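Local coordinates for pollen receptor-like kinase 3 (Arabidopsis thaliana, PDB 5WLS), which probably acts as a pollen receptor-like kinase, with a leucine-rich-repeat extracellular domain built like those of the SERK co-receptors, at residues T25-N29 with G40-S44; R118-N124 with E142-N148; M135-L140 with P155-N161. All blocks are in the same frame, centred on the assembly; numbering follows the deposited sequence.

Contact 1. Residues T25-N29 with G40-S44; sequences TDPCN and GQTVS
Cys-28 and Pro-27 carry this contact, one against backbone and the other against a methyl group. The sulfur SG of Cys-28 lies 3.3 Å from the carbonyl O of Gln-41, while its CB rests at 3.8 Å from Gly-40 O. With chi1 at -52°, SG is turned beside its own backbone N, where it also comes within van der Waals distance of CG2 of Val-43. Pro-27 meets that same methyl: its ring carbon CG sits 3.7 Å from Val-43 CG2, the two side chains crossing at about a right angle. No hydrogen bond joins the segments; they meet by packing. One shell out, a type I turn from Asp-26 to Asn-29 places Pro-27 and Cys-28 at its two central positions; within it Cys-28 N makes a weak bond to Asp-26 OD2 (3.1 Å). Gly-40, with phi 67°, turns the chain into strand 42-47. Trp-32 packs on Pro-27, and Ile-35 and Leu-65 pack on Val-43. SG is bonded to Cys-37 in a disulfide, which ties the loop to the neighbouring strand 35-38. A disulfide-bonded N-terminal cap over the first strands is what plant leucine-rich-repeat ectodomains characteristically have.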
loop_
_atom_site.group_PDB
_atom_site.type_symbol
_atom_site.label_atom_id
_atom_site.label_comp_id
_atom_site.label_asym_id
_atom_site.label_seq_id
_atom_site.Cartn_x
_atom_site.Cartn_y
_atom_site.Cartn_z
ATOM N N THR A 25 -2.851 -29.262 -2.227
ATOM C CA THR A 25 -4.155 -29.040 -1.619
ATOM C C THR A 25 -4.730 -27.711 -2.088
ATOM O O THR A 25 -3.994 -26.775 -2.412
ATOM C CB THR A 25 -4.077 -29.054 -0.082
ATOM O OG1 THR A 25 -3.273 -27.956 0.369
ATOM C CG2 THR A 25 -3.474 -30.361 0.415
ATOM N N ASP A 26 -6.059 -27.638 -2.116
ATOM C CA ASP A 26 -6.749 -26.451 -2.613
ATOM C C ASP A 26 -6.703 -25.348 -1.560
ATOM O O ASP A 26 -7.039 -25.595 -0.397
ATOM C CB ASP A 26 -8.194 -26.786 -2.973
ATOM C CG ASP A 26 -9.056 -25.553 -3.136
ATOM O OD1 ASP A 26 -8.839 -24.801 -4.109
ATOM O OD2 ASP A 26 -9.950 -25.336 -2.292
ATOM N N PRO A 27 -6.304 -24.124 -1.927
ATOM C CA PRO A 27 -6.135 -23.065 -0.921
ATOM C C PRO A 27 -7.438 -22.485 -0.395
ATOM O O PRO A 27 -7.388 -21.699 0.555
ATOM C CB PRO A 27 -5.319 -22.002 -1.668
ATOM C CG PRO A 27 -5.695 -22.195 -3.094
ATOM C CD PRO A 27 -5.913 -23.675 -3.273
ATOM N N CYS A 28 -8.590 -22.838 -0.960
ATOM C CA CYS A 28 -9.877 -22.372 -0.461
ATOM C C CYS A 28 -10.629 -23.430 0.335
ATOM O O CYS A 28 -11.779 -23.195 0.715
ATOM C CB CYS A 28 -10.755 -21.843 -1.607
ATOM S SG CYS A 28 -9.971 -20.613 -2.644
ATOM N N ASN A 29 -9.995 -24.563 0.648
ATOM C CA ASN A 29 -10.633 -25.567 1.489
ATOM C C ASN A 29 -10.907 -25.064 2.905
ATOM O O ASN A 29 -11.658 -25.713 3.643
ATOM C CB ASN A 29 -9.763 -26.826 1.544
ATOM C CG ASN A 29 -8.393 -26.572 2.154
ATOM O OD1 ASN A 29 -8.095 -25.481 2.647
ATOM N ND2 ASN A 29 -7.553 -27.596 2.132
ATOM N N GLY A 40 -15.686 -19.405 -2.183
ATOM C CA GLY A 40 -15.180 -20.697 -1.819
ATOM C C GLY A 40 -14.467 -21.390 -2.938
ATOM O O GLY A 40 -14.233 -22.594 -2.854
ATOM N N GLN A 41 -14.135 -20.667 -4.003
ATOM C CA GLN A 41 -13.528 -21.254 -5.190
ATOM C C GLN A 41 -12.159 -20.660 -5.478
ATOM O O GLN A 41 -11.189 -21.411 -5.634
ATOM C CB GLN A 41 -14.445 -21.130 -6.424
ATOM C CG GLN A 41 -14.725 -19.728 -6.909
ATOM C CD GLN A 41 -16.084 -19.597 -7.546
ATOM O OE1 GLN A 41 -16.812 -20.577 -7.690
ATOM N NE2 GLN A 41 -16.432 -18.379 -7.944
ATOM N N THR A 42 -12.042 -19.334 -5.573
ATOM C CA THR A 42 -10.837 -18.737 -6.136
ATOM C C THR A 42 -10.193 -17.772 -5.147
ATOM O O THR A 42 -10.864 -17.188 -4.303
ATOM C CB THR A 42 -11.141 -18.015 -7.456
ATOM O OG1 THR A 42 -9.924 -17.519 -8.029
ATOM C CG2 THR A 42 -12.108 -16.864 -7.232
ATOM N N VAL A 43 -8.875 -17.623 -5.245
ATOM C CA VAL A 43 -8.129 -16.820 -4.281
ATOM C C VAL A 43 -8.297 -15.341 -4.614
ATOM O O VAL A 43 -8.113 -14.924 -5.763
ATOM C CB VAL A 43 -6.648 -17.226 -4.269
ATOM C CG1 VAL A 43 -5.826 -16.226 -3.468
ATOM C CG2 VAL A 43 -6.494 -18.625 -3.694
ATOM N N SER A 44 -8.645 -14.543 -3.601
ATOM C CA SER A 44 -8.896 -13.114 -3.767
ATOM C C SER A 44 -8.084 -12.222 -2.833
ATOM O O SER A 44 -7.981 -11.012 -3.097
ATOM C CB SER A 44 -10.388 -12.809 -3.563
ATOM O OG SER A 44 -10.821 -13.244 -2.286
#

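Contact 2. Residues R118-N124 with E142-N148; sequences RVFLDNN and ELHMQGN
Leu-121 O is gripped from both segments: Asn-148 ND2 donates to it at 3.1 Å, nearly straight (170°), and Asn-124 ND2 adds a weak bond from its own segment. The Asn-148 donor stands above the carbonyl plane, yet the oxygen lies in the amide plane, as does Met-145 O, which takes the other N-H of ND2 at 2.9 Å. This fixes the amide's rotation, and OD1 is used by Leu-126 N. Replacing Asn-148 by an alanine is likely to leave Leu-121 O with the weak Asn-124 bond and to rob Met-145 O and Leu-126 N of this amide. Such asparagines form the ladder of a leucine-rich-repeat solenoid, whose parallel strands 118-120 and 142-144 pair through bonds such as Val-119 N to Glu-142 O (2.9 Å); Asn-123 N to Gln-146 O (2.8 Å) extends the pairing. On the Arg-118 and Phe-120 face, His-144 ND1 lies over the phenyl ring, the rings oblique with planes at 48°; His-144 NE2 bonds Ser-166 OG. Glu-142 OE2 comes to the ring's edge, 3.6 Å from Phe-120 CZ, and over the guanidinium of Arg-118, 3.9 Å from NE. No N-H of Arg-118 points at OE2, so this long salt bridge is probably undirected charge attraction; backbone and asparagine amides give the directional hold.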
loop_
_atom_site.group_PDB
_atom_site.type_symbol
_atom_site.label_atom_id
_atom_site.label_comp_id
_atom_site.label_asym_id
_atom_site.label_seq_id
_atom_site.Cartn_x
_atom_site.Cartn_y
_atom_site.Cartn_z
ATOM N N ARG A 118 -7.567 1.417 -1.209
ATOM C CA ARG A 118 -6.818 1.531 0.027
ATOM C C ARG A 118 -5.341 1.262 -0.199
ATOM O O ARG A 118 -4.975 0.241 -0.790
ATOM C CB ARG A 118 -7.357 0.591 1.092
ATOM C CG ARG A 118 -8.649 0.853 1.873
ATOM C CD ARG A 118 -8.598 -0.559 2.396
ATOM N NE ARG A 118 -7.942 -0.550 3.686
ATOM C CZ ARG A 118 -8.192 -1.311 4.737
ATOM N NH1 ARG A 118 -9.095 -2.278 4.713
ATOM N NH2 ARG A 118 -7.416 -1.148 5.802
ATOM N N VAL A 119 -4.508 2.200 0.250
ATOM C CA VAL A 119 -3.050 2.113 0.161
ATOM C C VAL A 119 -2.478 2.513 1.517
ATOM O O VAL A 119 -2.513 3.697 1.887
ATOM C CB VAL A 119 -2.486 3.013 -0.945
ATOM C CG1 VAL A 119 -0.974 2.987 -0.915
ATOM C CG2 VAL A 119 -3.012 2.574 -2.304
ATOM N N PHE A 120 -1.968 1.534 2.263
ATOM C CA PHE A 120 -1.319 1.767 3.548
ATOM C C PHE A 120 0.160 1.432 3.377
ATOM O O PHE A 120 0.526 0.259 3.249
ATOM C CB PHE A 120 -1.951 0.923 4.657
ATOM C CG PHE A 120 -3.364 1.325 5.019
ATOM C CD1 PHE A 120 -3.762 1.373 6.344
ATOM C CD2 PHE A 120 -4.297 1.632 4.042
ATOM C CE1 PHE A 120 -5.055 1.731 6.682
ATOM C CE2 PHE A 120 -5.587 1.993 4.372
ATOM C CZ PHE A 120 -5.967 2.042 5.697
ATOM N N LEU A 121 1.008 2.463 3.373
ATOM C CA LEU A 121 2.455 2.294 3.264
ATOM C C LEU A 121 3.173 2.849 4.487
ATOM O O LEU A 121 4.381 3.101 4.434
ATOM C CB LEU A 121 2.980 2.959 1.991
ATOM C CG LEU A 121 2.367 2.478 0.675
ATOM C CD1 LEU A 121 3.021 3.166 -0.517
ATOM C CD2 LEU A 121 2.473 0.965 0.556
ATOM N N ASP A 122 2.444 3.057 5.578
ATOM C CA ASP A 122 2.981 3.763 6.729
ATOM C C ASP A 122 4.158 3.018 7.349
ATOM O O ASP A 122 4.223 1.787 7.340
ATOM C CB ASP A 122 1.895 3.961 7.788
ATOM C CG ASP A 122 1.191 2.666 8.152
ATOM O OD1 ASP A 122 0.918 1.855 7.242
ATOM O OD2 ASP A 122 0.930 2.451 9.354
ATOM N N ASN A 123 5.098 3.799 7.883
ATOM C CA ASN A 123 6.192 3.302 8.718
ATOM C C ASN A 123 7.116 2.347 7.967
ATOM O O ASN A 123 7.655 1.395 8.537
ATOM C CB ASN A 123 5.653 2.652 9.993
ATOM C CG ASN A 123 4.947 3.645 10.887
ATOM O OD1 ASN A 123 5.512 4.672 11.262
ATOM N ND2 ASN A 123 3.697 3.349 11.230
ATOM N N ASN A 124 7.314 2.604 6.677
ATOM C CA ASN A 124 8.438 2.000 5.976
ATOM C C ASN A 124 9.563 3.024 5.956
ATOM O O ASN A 124 9.611 3.898 6.828
ATOM C CB ASN A 124 8.036 1.552 4.571
ATOM C CG ASN A 124 7.207 0.279 4.587
ATOM O OD1 ASN A 124 7.622 -0.751 4.058
ATOM N ND2 ASN A 124 6.036 0.340 5.212
ATOM N N GLU A 142 -8.617 5.589 1.088
ATOM C CA GLU A 142 -7.782 5.624 2.283
ATOM C C GLU A 142 -6.319 5.564 1.865
ATOM O O GLU A 142 -5.882 4.578 1.259
ATOM C CB GLU A 142 -8.130 4.460 3.212
ATOM C CG GLU A 142 -9.552 4.537 3.737
ATOM C CD GLU A 142 -10.062 3.201 4.224
ATOM O OE1 GLU A 142 -11.036 2.689 3.633
ATOM O OE2 GLU A 142 -9.487 2.662 5.194
ATOM N N LEU A 143 -5.561 6.606 2.210
ATOM C CA LEU A 143 -4.138 6.675 1.888
ATOM C C LEU A 143 -3.376 7.015 3.157
ATOM O O LEU A 143 -3.479 8.135 3.667
ATOM C CB LEU A 143 -3.864 7.700 0.788
ATOM C CG LEU A 143 -2.381 7.920 0.485
ATOM C CD1 LEU A 143 -1.740 6.637 -0.032
ATOM C CD2 LEU A 143 -2.178 9.053 -0.515
ATOM N N HIS A 144 -2.616 6.051 3.666
ATOM C CA HIS A 144 -1.840 6.235 4.885
ATOM C C HIS A 144 -0.368 6.047 4.556
ATOM O O HIS A 144 0.053 4.953 4.168
ATOM C CB HIS A 144 -2.295 5.264 5.979
ATOM C CG HIS A 144 -3.685 5.526 6.476
ATOM N ND1 HIS A 144 -4.312 4.715 7.399
ATOM C CD2 HIS A 144 -4.568 6.509 6.178
ATOM C CE1 HIS A 144 -5.520 5.188 7.648
ATOM N NE2 HIS A 144 -5.700 6.276 6.920
ATOM N N MET A 145 0.411 7.120 4.719
ATOM C CA MET A 145 1.820 7.143 4.347
ATOM C C MET A 145 2.680 7.681 5.482
ATOM O O MET A 145 3.842 8.035 5.255
ATOM C CB MET A 145 2.047 7.987 3.091
ATOM C CG MET A 145 1.277 7.540 1.862
ATOM S SD MET A 145 1.669 8.562 0.429
ATOM C CE MET A 145 2.848 7.511 -0.412
ATOM N N GLN A 146 2.128 7.772 6.687
ATOM C CA GLN A 146 2.836 8.408 7.787
ATOM C C GLN A 146 4.086 7.625 8.168
ATOM O O GLN A 146 4.176 6.413 7.963
ATOM C CB GLN A 146 1.922 8.547 9.006
ATOM C CG GLN A 146 1.623 7.244 9.726
ATOM C CD GLN A 146 0.373 6.568 9.208
ATOM O OE1 GLN A 146 -0.050 6.805 8.077
ATOM N NE2 GLN A 146 -0.221 5.713 10.031
ATOM N N GLY A 147 5.066 8.339 8.717
ATOM C CA GLY A 147 6.230 7.686 9.282
ATOM C C GLY A 147 7.240 7.170 8.285
ATOM O O GLY A 147 7.952 6.205 8.582
ATOM N N ASN A 148 7.328 7.781 7.107
ATOM C CA ASN A 148 8.339 7.471 6.113
ATOM C C ASN A 148 9.341 8.629 6.090
ATOM O O ASN A 148 9.508 9.321 7.108
ATOM C CB ASN A 148 7.662 7.222 4.767
ATOM C CG ASN A 148 6.993 5.867 4.685
ATOM O OD1 ASN A 148 7.652 4.846 4.492
ATOM N ND2 ASN A 148 5.675 5.854 4.826
#

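Contact 3. Residues M135-L140 with P155-N161; sequences MQLAGL and PPLTDGN
Met-135 meets Pro-155 and Pro-156 where two loops of the leucine-rich-repeat solenoid stack, each leading toward the next strand of the large sheet. Bent at chi2 and chi3, its side chain crosses Pro-155 at about a right angle, CG resting 3.7 Å from the proline CB. Ile-182 of helix 180-183 packs on Met-135 and Leu-157. The Met-135 carbonyl does the polar work: its O accepts from Thr-158 N at 3.1 Å and also receives the CA-H of Leu-157. The chain of Gln-136 starts away from 155-161 and, bent at chi2, brings OE1 to 3.3 Å from Thr-158 CB; the OG1 of that threonine closes an ST turn by accepting from Gly-160 N. Leu-137 contributes its carbonyl O, which takes a bond from Asn-161 ND2 at 3.0 Å, tilted from the amide plane. Ala-138 lays its methyl CB 3.4 Å from Gly-160 O, while its own O receives the CA-H of Asn-161. With CG of Asn-161 anti to the backbone N (chi1 -175°), its amide reaches across to both ends of the turn 137-140, and OD1 accepts from Val-163 N and Leu-164 N. Last comes Leu-140 O, which receives ND2 of Asn-161 on a lone pair, close to the amide plane, at 2.9 Å.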
loop_
_atom_site.group_PDB
_atom_site.type_symbol
_atom_site.label_atom_id
_atom_site.label_comp_id
_atom_site.label_asym_id
_atom_site.label_seq_id
_atom_site.Cartn_x
_atom_site.Cartn_y
_atom_site.Cartn_z
ATOM N N MET A 135 -2.105 10.621 -6.418
ATOM C CA MET A 135 -3.118 11.627 -6.136
ATOM C C MET A 135 -4.016 11.907 -7.336
ATOM O O MET A 135 -4.822 12.841 -7.288
ATOM C CB MET A 135 -2.451 12.920 -5.664
ATOM C CG MET A 135 -1.428 12.718 -4.558
ATOM S SD MET A 135 -2.093 11.870 -3.111
ATOM C CE MET A 135 -2.817 13.240 -2.214
ATOM N N GLN A 136 -3.896 11.120 -8.404
ATOM C CA GLN A 136 -4.803 11.188 -9.541
ATOM C C GLN A 136 -5.800 10.037 -9.555
ATOM O O GLN A 136 -6.639 9.972 -10.458
ATOM C CB GLN A 136 -4.018 11.206 -10.858
ATOM C CG GLN A 136 -3.265 12.501 -11.136
ATOM C CD GLN A 136 -4.184 13.698 -11.300
ATOM O OE1 GLN A 136 -5.240 13.604 -11.926
ATOM N NE2 GLN A 136 -3.780 14.834 -10.744
ATOM N N LEU A 137 -5.726 9.130 -8.582
ATOM C CA LEU A 137 -6.674 8.026 -8.487
ATOM C C LEU A 137 -8.019 8.561 -8.014
ATOM O O LEU A 137 -8.152 9.005 -6.868
ATOM C CB LEU A 137 -6.152 6.951 -7.538
ATOM C CG LEU A 137 -4.838 6.263 -7.909
ATOM C CD1 LEU A 137 -4.368 5.363 -6.774
ATOM C CD2 LEU A 137 -4.987 5.477 -9.204
ATOM N N ALA A 138 -9.019 8.530 -8.897
ATOM C CA ALA A 138 -10.343 9.028 -8.545
ATOM C C ALA A 138 -11.037 8.166 -7.499
ATOM O O ALA A 138 -11.907 8.669 -6.780
ATOM C CB ALA A 138 -11.216 9.129 -9.798
ATOM N N GLY A 139 -10.678 6.890 -7.393
ATOM C CA GLY A 139 -11.317 5.973 -6.474
ATOM C C GLY A 139 -10.559 5.697 -5.193
ATOM O O GLY A 139 -10.967 4.813 -4.432
ATOM N N LEU A 140 -9.478 6.425 -4.920
ATOM C CA LEU A 140 -8.696 6.194 -3.711
ATOM C C LEU A 140 -9.469 6.729 -2.512
ATOM O O LEU A 140 -9.842 7.905 -2.482
ATOM C CB LEU A 140 -7.337 6.880 -3.816
ATOM C CG LEU A 140 -6.380 6.696 -2.636
ATOM C CD1 LEU A 140 -6.049 5.223 -2.419
ATOM C CD2 LEU A 140 -5.123 7.536 -2.807
ATOM N N PRO A 155 1.585 16.237 -4.130
ATOM C CA PRO A 155 0.924 16.446 -5.416
ATOM C C PRO A 155 -0.527 16.838 -5.216
ATOM O O PRO A 155 -1.141 16.504 -4.187
ATOM C CB PRO A 155 1.044 15.070 -6.099
ATOM C CG PRO A 155 2.178 14.396 -5.409
ATOM C CD PRO A 155 2.120 14.873 -3.993
ATOM N N PRO A 156 -1.119 17.555 -6.167
ATOM C CA PRO A 156 -2.536 17.907 -6.042
ATOM C C PRO A 156 -3.416 16.680 -6.214
ATOM O O PRO A 156 -3.056 15.718 -6.896
ATOM C CB PRO A 156 -2.754 18.913 -7.178
ATOM C CG PRO A 156 -1.710 18.559 -8.185
ATOM C CD PRO A 156 -0.516 18.111 -7.390
ATOM N N LEU A 157 -4.592 16.732 -5.596
ATOM C CA LEU A 157 -5.568 15.658 -5.689
ATOM C C LEU A 157 -6.616 16.019 -6.732
ATOM O O LEU A 157 -7.158 17.129 -6.716
ATOM C CB LEU A 157 -6.218 15.394 -4.331
ATOM C CG LEU A 157 -7.363 14.386 -4.258
ATOM C CD1 LEU A 157 -6.878 12.975 -4.526
ATOM C CD2 LEU A 157 -7.992 14.461 -2.888
ATOM N N THR A 158 -6.896 15.081 -7.631
ATOM C CA THR A 158 -7.787 15.352 -8.751
ATOM C C THR A 158 -9.224 15.533 -8.280
ATOM O O THR A 158 -9.699 14.821 -7.391
ATOM C CB THR A 158 -7.705 14.223 -9.778
ATOM O OG1 THR A 158 -8.646 14.458 -10.832
ATOM C CG2 THR A 158 -7.994 12.878 -9.125
ATOM N N ASP A 159 -9.912 16.515 -8.871
ATOM C CA ASP A 159 -11.322 16.731 -8.561
ATOM C C ASP A 159 -12.171 15.506 -8.870
ATOM O O ASP A 159 -13.287 15.393 -8.353
ATOM C CB ASP A 159 -11.865 17.935 -9.334
ATOM C CG ASP A 159 -11.369 19.252 -8.780
ATOM O OD1 ASP A 159 -11.071 19.318 -7.569
ATOM O OD2 ASP A 159 -11.286 20.225 -9.557
ATOM N N GLY A 160 -11.668 14.588 -9.697
ATOM C CA GLY A 160 -12.409 13.379 -9.999
ATOM C C GLY A 160 -12.561 12.452 -8.813
ATOM O O GLY A 160 -13.425 11.568 -8.835
ATOM N N ASN A 161 -11.741 12.632 -7.778
ATOM C CA ASN A 161 -11.876 11.844 -6.560
ATOM C C ASN A 161 -12.975 12.455 -5.698
ATOM O O ASN A 161 -12.921 13.644 -5.360
ATOM C CB ASN A 161 -10.553 11.793 -5.796
ATOM C CG ASN A 161 -10.602 10.876 -4.582
ATOM O OD1 ASN A 161 -11.531 10.927 -3.777
ATOM N ND2 ASN A 161 -9.591 10.023 -4.453
#

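In the fold
Contacts 1 and 2 both reach the large sheet that runs the length of the solenoid, contact 1 at its N-terminal end and contact 2 in the middle; their centres are 29 Å apart and their nearest atoms about 12 Å. Contact 3 lies about 16 Å from contact 2, centre to centre, and the two interlock along the chain: 118-124, 135-140, 142-148, 155-161. They touch in the core, with Leu-143 CD2 3.8 Å from Met-135 SD and Val-119 CG2 4.0 Å from Leu-140 CD1. Contacts 1 and 3 are 34 Å apart between centres. A sugar residue lies about 4 Å from the Asn-123 side chain in contact 2; it is part of a glycan carried by the protein itself.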